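Local coordinates for protein acetylene hydratase (Pelobacter acetylenicus, PDB 2E7Z) that catalyses the hydration of acetylene to acetaldehyde, using a tungsten bis(molybdopterin guanine dinucleotide) cofactor and a [4Fe-4S] cluster, at residues 368-373 against 377-382. Numbering follows the deposited sequence.
Sequences LEEPSE and GVKYFH
E369 and K379 meet where the chain leaves the C-terminal end of the short helix 369-376 at a glycine with positive phi and runs back beside it, at the periphery of this DMSO reductase-family enzyme, away from its cofactors. G377 ends the helical geometry, and its N gives a weak bond to E373 O (3.0 Å, 128° at the hydrogen). Beyond it the extended K379 chain slants across that of E369: K379 CG lies by E369 CB, and K379 CE is 3.4 Å from E369 OE1. The charged ends stop short of a salt bridge, with E369 OE1 and K379 NZ 4.1 Å apart. One water closes the interval, donating to OE1 and accepting from NZ, whose direct salt bridge is to E341 in a preceding loop.

E369 OE2 turns to Y380, reaching its hydroxyl through a second water, which donates to OE2, hydrogen-bonds Y380 OH and lies in the ring plane. The same oxygen approaches ring atom CE1 obliquely, the carboxylate and ring planes 51° apart. K379 CG sits over one face of the Y380 ring, displaced toward its rim. An alanine here in place of E369 would keep the CB contact, but both waters would probably lose their carboxylate anchor and K379 CE the oxygen it rests against.

Deeper in, S372 turns its CB toward the returning loop, 3.2 Å from V378 O. With OG beside its own backbone N (chi1 -63°), the hydroxyl reaches back one turn and donates to L368 O at 2.7 Å, from the carbonyl face opposite to that used by S372 N.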
ATOM      1  N   LEU A 368       6.671 -18.197  10.859  1.00 14.08           N
ATOM      2  CA  LEU A 368       6.320 -17.192  11.865  1.00 14.13           C
ATOM      3  C   LEU A 368       5.093 -17.545  12.715  1.00 13.61           C
ATOM      4  O   LEU A 368       4.764 -16.816  13.656  1.00 14.40           O
ATOM      5  CB  LEU A 368       6.143 -15.812  11.237  1.00 13.95           C
ATOM      6  CG  LEU A 368       7.303 -15.318  10.366  1.00 14.43           C
ATOM      7  CD1 LEU A 368       6.921 -14.039   9.745  1.00 16.55           C
ATOM      8  CD2 LEU A 368       8.596 -15.135  11.176  1.00 17.06           C
ATOM      9  N   GLU A 369       4.448 -18.670  12.412  1.00 13.68           N
ATOM     10  CA  GLU A 369       3.222 -19.081  13.124  1.00 14.28           C
ATOM     11  C   GLU A 369       3.443 -19.283  14.620  1.00 14.78           C
ATOM     12  O   GLU A 369       2.820 -18.625  15.448  1.00 14.93           O
ATOM     13  CB  GLU A 369       2.630 -20.340  12.488  1.00 14.28           C
ATOM     14  CG  GLU A 369       1.947 -20.044  11.148  1.00 15.61           C
ATOM     15  CD  GLU A 369       1.671 -21.286  10.312  1.00 16.25           C
ATOM     16  OE1 GLU A 369       1.707 -22.405  10.872  1.00 18.89           O
ATOM     17  OE2 GLU A 369       1.421 -21.139   9.084  1.00 15.60           O
ATOM     18  N   GLU A 370       4.341 -20.195  14.962  1.00 15.79           N
ATOM     19  CA  GLU A 370       4.602 -20.489  16.367  1.00 16.91           C
ATOM     20  C   GLU A 370       5.145 -19.272  17.123  1.00 16.53           C
ATOM     21  O   GLU A 370       4.702 -18.998  18.242  1.00 16.79           O
ATOM     22  CB  GLU A 370       5.526 -21.710  16.513  1.00 17.80           C
ATOM     23  CG  GLU A 370       4.922 -22.999  15.952  1.00 23.90           C
ATOM     24  CD  GLU A 370       3.498 -23.256  16.438  1.00 28.89           C
ATOM     25  OE1 GLU A 370       3.318 -23.420  17.667  1.00 34.05           O
ATOM     26  OE2 GLU A 370       2.563 -23.281  15.595  1.00 31.36           O
ATOM     27  N   PRO A 371       6.112 -18.550  16.532  1.00 16.62           N
ATOM     28  CA  PRO A 371       6.608 -17.314  17.146  1.00 17.08           C
ATOM     29  C   PRO A 371       5.523 -16.265  17.389  1.00 16.06           C
ATOM     30  O   PRO A 371       5.502 -15.612  18.434  1.00 15.97           O
ATOM     31  CB  PRO A 371       7.639 -16.821  16.134  1.00 16.36           C
ATOM     32  CG  PRO A 371       8.125 -18.086  15.457  1.00 17.38           C
ATOM     33  CD  PRO A 371       6.903 -18.927  15.339  1.00 17.34           C
ATOM     34  N   SER A 372       4.619 -16.102  16.421  1.00 14.49           N
ATOM     35  CA  SER A 372       3.479 -15.188  16.579  1.00 13.77           C
ATOM     36  C   SER A 372       2.509 -15.631  17.694  1.00 14.58           C
ATOM     37  O   SER A 372       1.985 -14.781  18.442  1.00 14.06           O
ATOM     38  CB  SER A 372       2.745 -15.016  15.237  1.00 13.63           C
ATOM     39  OG  SER A 372       3.600 -14.421  14.286  1.00 16.23           O
ATOM     40  N   GLU A 373       2.220 -16.927  17.780  0.50 13.16           N
ATOM     41  CA  GLU A 373       1.389 -17.461  18.863  0.70 15.57           C
ATOM     42  C   GLU A 373       2.054 -17.143  20.196  0.50 14.77           C
ATOM     43  O   GLU A 373       1.406 -16.785  21.172  0.50 13.76           O
ATOM     44  CB  GLU A 373       1.213 -18.985  18.728  0.70 16.34           C
ATOM     45  CG  GLU A 373       0.210 -19.605  19.726  0.70 17.68           C
ATOM     46  CD  GLU A 373      -0.213 -21.042  19.389  0.70 21.99           C
ATOM     47  OE1 GLU A 373      -0.539 -21.342  18.214  0.70 24.68           O
ATOM     48  OE2 GLU A 373      -0.213 -21.886  20.324  0.70 27.51           O
ATOM     49  N   GLY A 377      -0.036 -14.117  20.864  1.00 15.06           N
ATOM     50  CA  GLY A 377      -1.208 -14.922  21.158  1.00 15.55           C
ATOM     51  C   GLY A 377      -2.090 -15.137  19.940  1.00 15.65           C
ATOM     52  O   GLY A 377      -3.252 -15.509  20.058  1.00 16.43           O
ATOM     53  N   VAL A 378      -1.517 -14.896  18.763  1.00 15.41           N
ATOM     54  CA  VAL A 378      -2.236 -15.023  17.499  1.00 15.94           C
ATOM     55  C   VAL A 378      -1.322 -15.775  16.550  1.00 15.27           C
ATOM     56  O   VAL A 378      -0.285 -15.255  16.151  1.00 16.39           O
ATOM     57  CB  VAL A 378      -2.609 -13.632  16.915  1.00 16.06           C
ATOM     58  CG1 VAL A 378      -3.141 -13.771  15.533  1.00 18.28           C
ATOM     59  CG2 VAL A 378      -3.658 -12.969  17.795  1.00 18.59           C
ATOM     60  N   LYS A 379      -1.709 -16.997  16.201  1.00 14.75           N
ATOM     61  CA  LYS A 379      -0.901 -17.852  15.336  1.00 14.70           C
ATOM     62  C   LYS A 379      -0.758 -17.249  13.947  1.00 13.91           C
ATOM     63  O   LYS A 379       0.335 -17.232  13.375  1.00 13.65           O
ATOM     64  CB  LYS A 379      -1.521 -19.235  15.224  1.00 15.09           C
ATOM     65  CG  LYS A 379      -0.775 -20.145  14.263  1.00 17.34           C
ATOM     66  CD  LYS A 379      -1.327 -21.549  14.323  1.00 20.25           C
ATOM     67  CE  LYS A 379      -0.739 -22.387  13.225  1.00 23.80           C
ATOM     68  NZ  LYS A 379      -1.296 -23.756  13.283  1.00 25.45           N
ATOM     69  N   TYR A 380      -1.874 -16.767  13.397  1.00 12.95           N
ATOM     70  CA  TYR A 380      -1.889 -16.129  12.089  1.00 12.60           C
ATOM     71  C   TYR A 380      -2.059 -14.623  12.292  1.00 12.86           C
ATOM     72  O   TYR A 380      -3.177 -14.116  12.296  1.00 13.59           O
ATOM     73  CB  TYR A 380      -3.032 -16.679  11.221  1.00 13.42           C
ATOM     74  CG  TYR A 380      -2.846 -18.131  10.871  1.00 12.65           C
ATOM     75  CD1 TYR A 380      -2.010 -18.509   9.825  1.00 13.29           C
ATOM     76  CD2 TYR A 380      -3.493 -19.133  11.604  1.00 15.58           C
ATOM     77  CE1 TYR A 380      -1.855 -19.822   9.474  1.00 14.20           C
ATOM     78  CE2 TYR A 380      -3.316 -20.478  11.276  1.00 15.67           C
ATOM     79  CZ  TYR A 380      -2.488 -20.803  10.208  1.00 15.36           C
ATOM     80  OH  TYR A 380      -2.299 -22.093   9.804  1.00 18.01           O
ATOM     81  N   PHE A 381      -0.952 -13.909  12.454  1.00 11.63           N
ATOM     82  CA  PHE A 381      -0.950 -12.500  12.793  1.00 11.57           C
ATOM     83  C   PHE A 381      -1.037 -11.800  11.460  1.00 10.87           C
ATOM     84  O   PHE A 381      -0.087 -11.756  10.696  1.00 10.87           O
ATOM     85  CB  PHE A 381       0.348 -12.180  13.549  1.00 11.40           C
ATOM     86  CG  PHE A 381       0.594 -10.721  13.821  1.00 12.56           C
ATOM     87  CD1 PHE A 381      -0.428  -9.786  13.895  1.00 12.90           C
ATOM     88  CD2 PHE A 381       1.903 -10.288  14.070  1.00 12.89           C
ATOM     89  CE1 PHE A 381      -0.142  -8.447  14.159  1.00 12.82           C
ATOM     90  CE2 PHE A 381       2.191  -8.954  14.354  1.00 14.12           C
ATOM     91  CZ  PHE A 381       1.164  -8.030  14.408  1.00 13.43           C
ATOM     92  N   HIS A 382      -2.226 -11.268  11.166  1.00 10.39           N
ATOM     93  CA  HIS A 382      -2.495 -10.568   9.902  1.00  9.69           C
ATOM     94  C   HIS A 382      -1.955  -9.158  10.078  1.00  9.57           C
ATOM     95  O   HIS A 382      -2.710  -8.221  10.324  1.00  9.82           O
ATOM     96  CB  HIS A 382      -3.992 -10.559   9.618  1.00 10.19           C
ATOM     97  CG  HIS A 382      -4.341  -9.976   8.293  1.00  9.65           C
ATOM     98  ND1 HIS A 382      -4.660  -8.643   8.139  1.00  8.41           N
ATOM     99  CD2 HIS A 382      -4.428 -10.540   7.065  1.00  8.43           C
ATOM    100  CE1 HIS A 382      -4.963  -8.423   6.867  1.00  8.61           C
ATOM    101  NE2 HIS A 382      -4.814  -9.551   6.192  1.00  8.75           N
TER
HETATM  102  O   HOH W   1      -0.353 -22.514   7.718  1.00 23.22           O
HETATM  103  O   HOH W   2       0.036 -24.447  10.753  1.00 31.70           O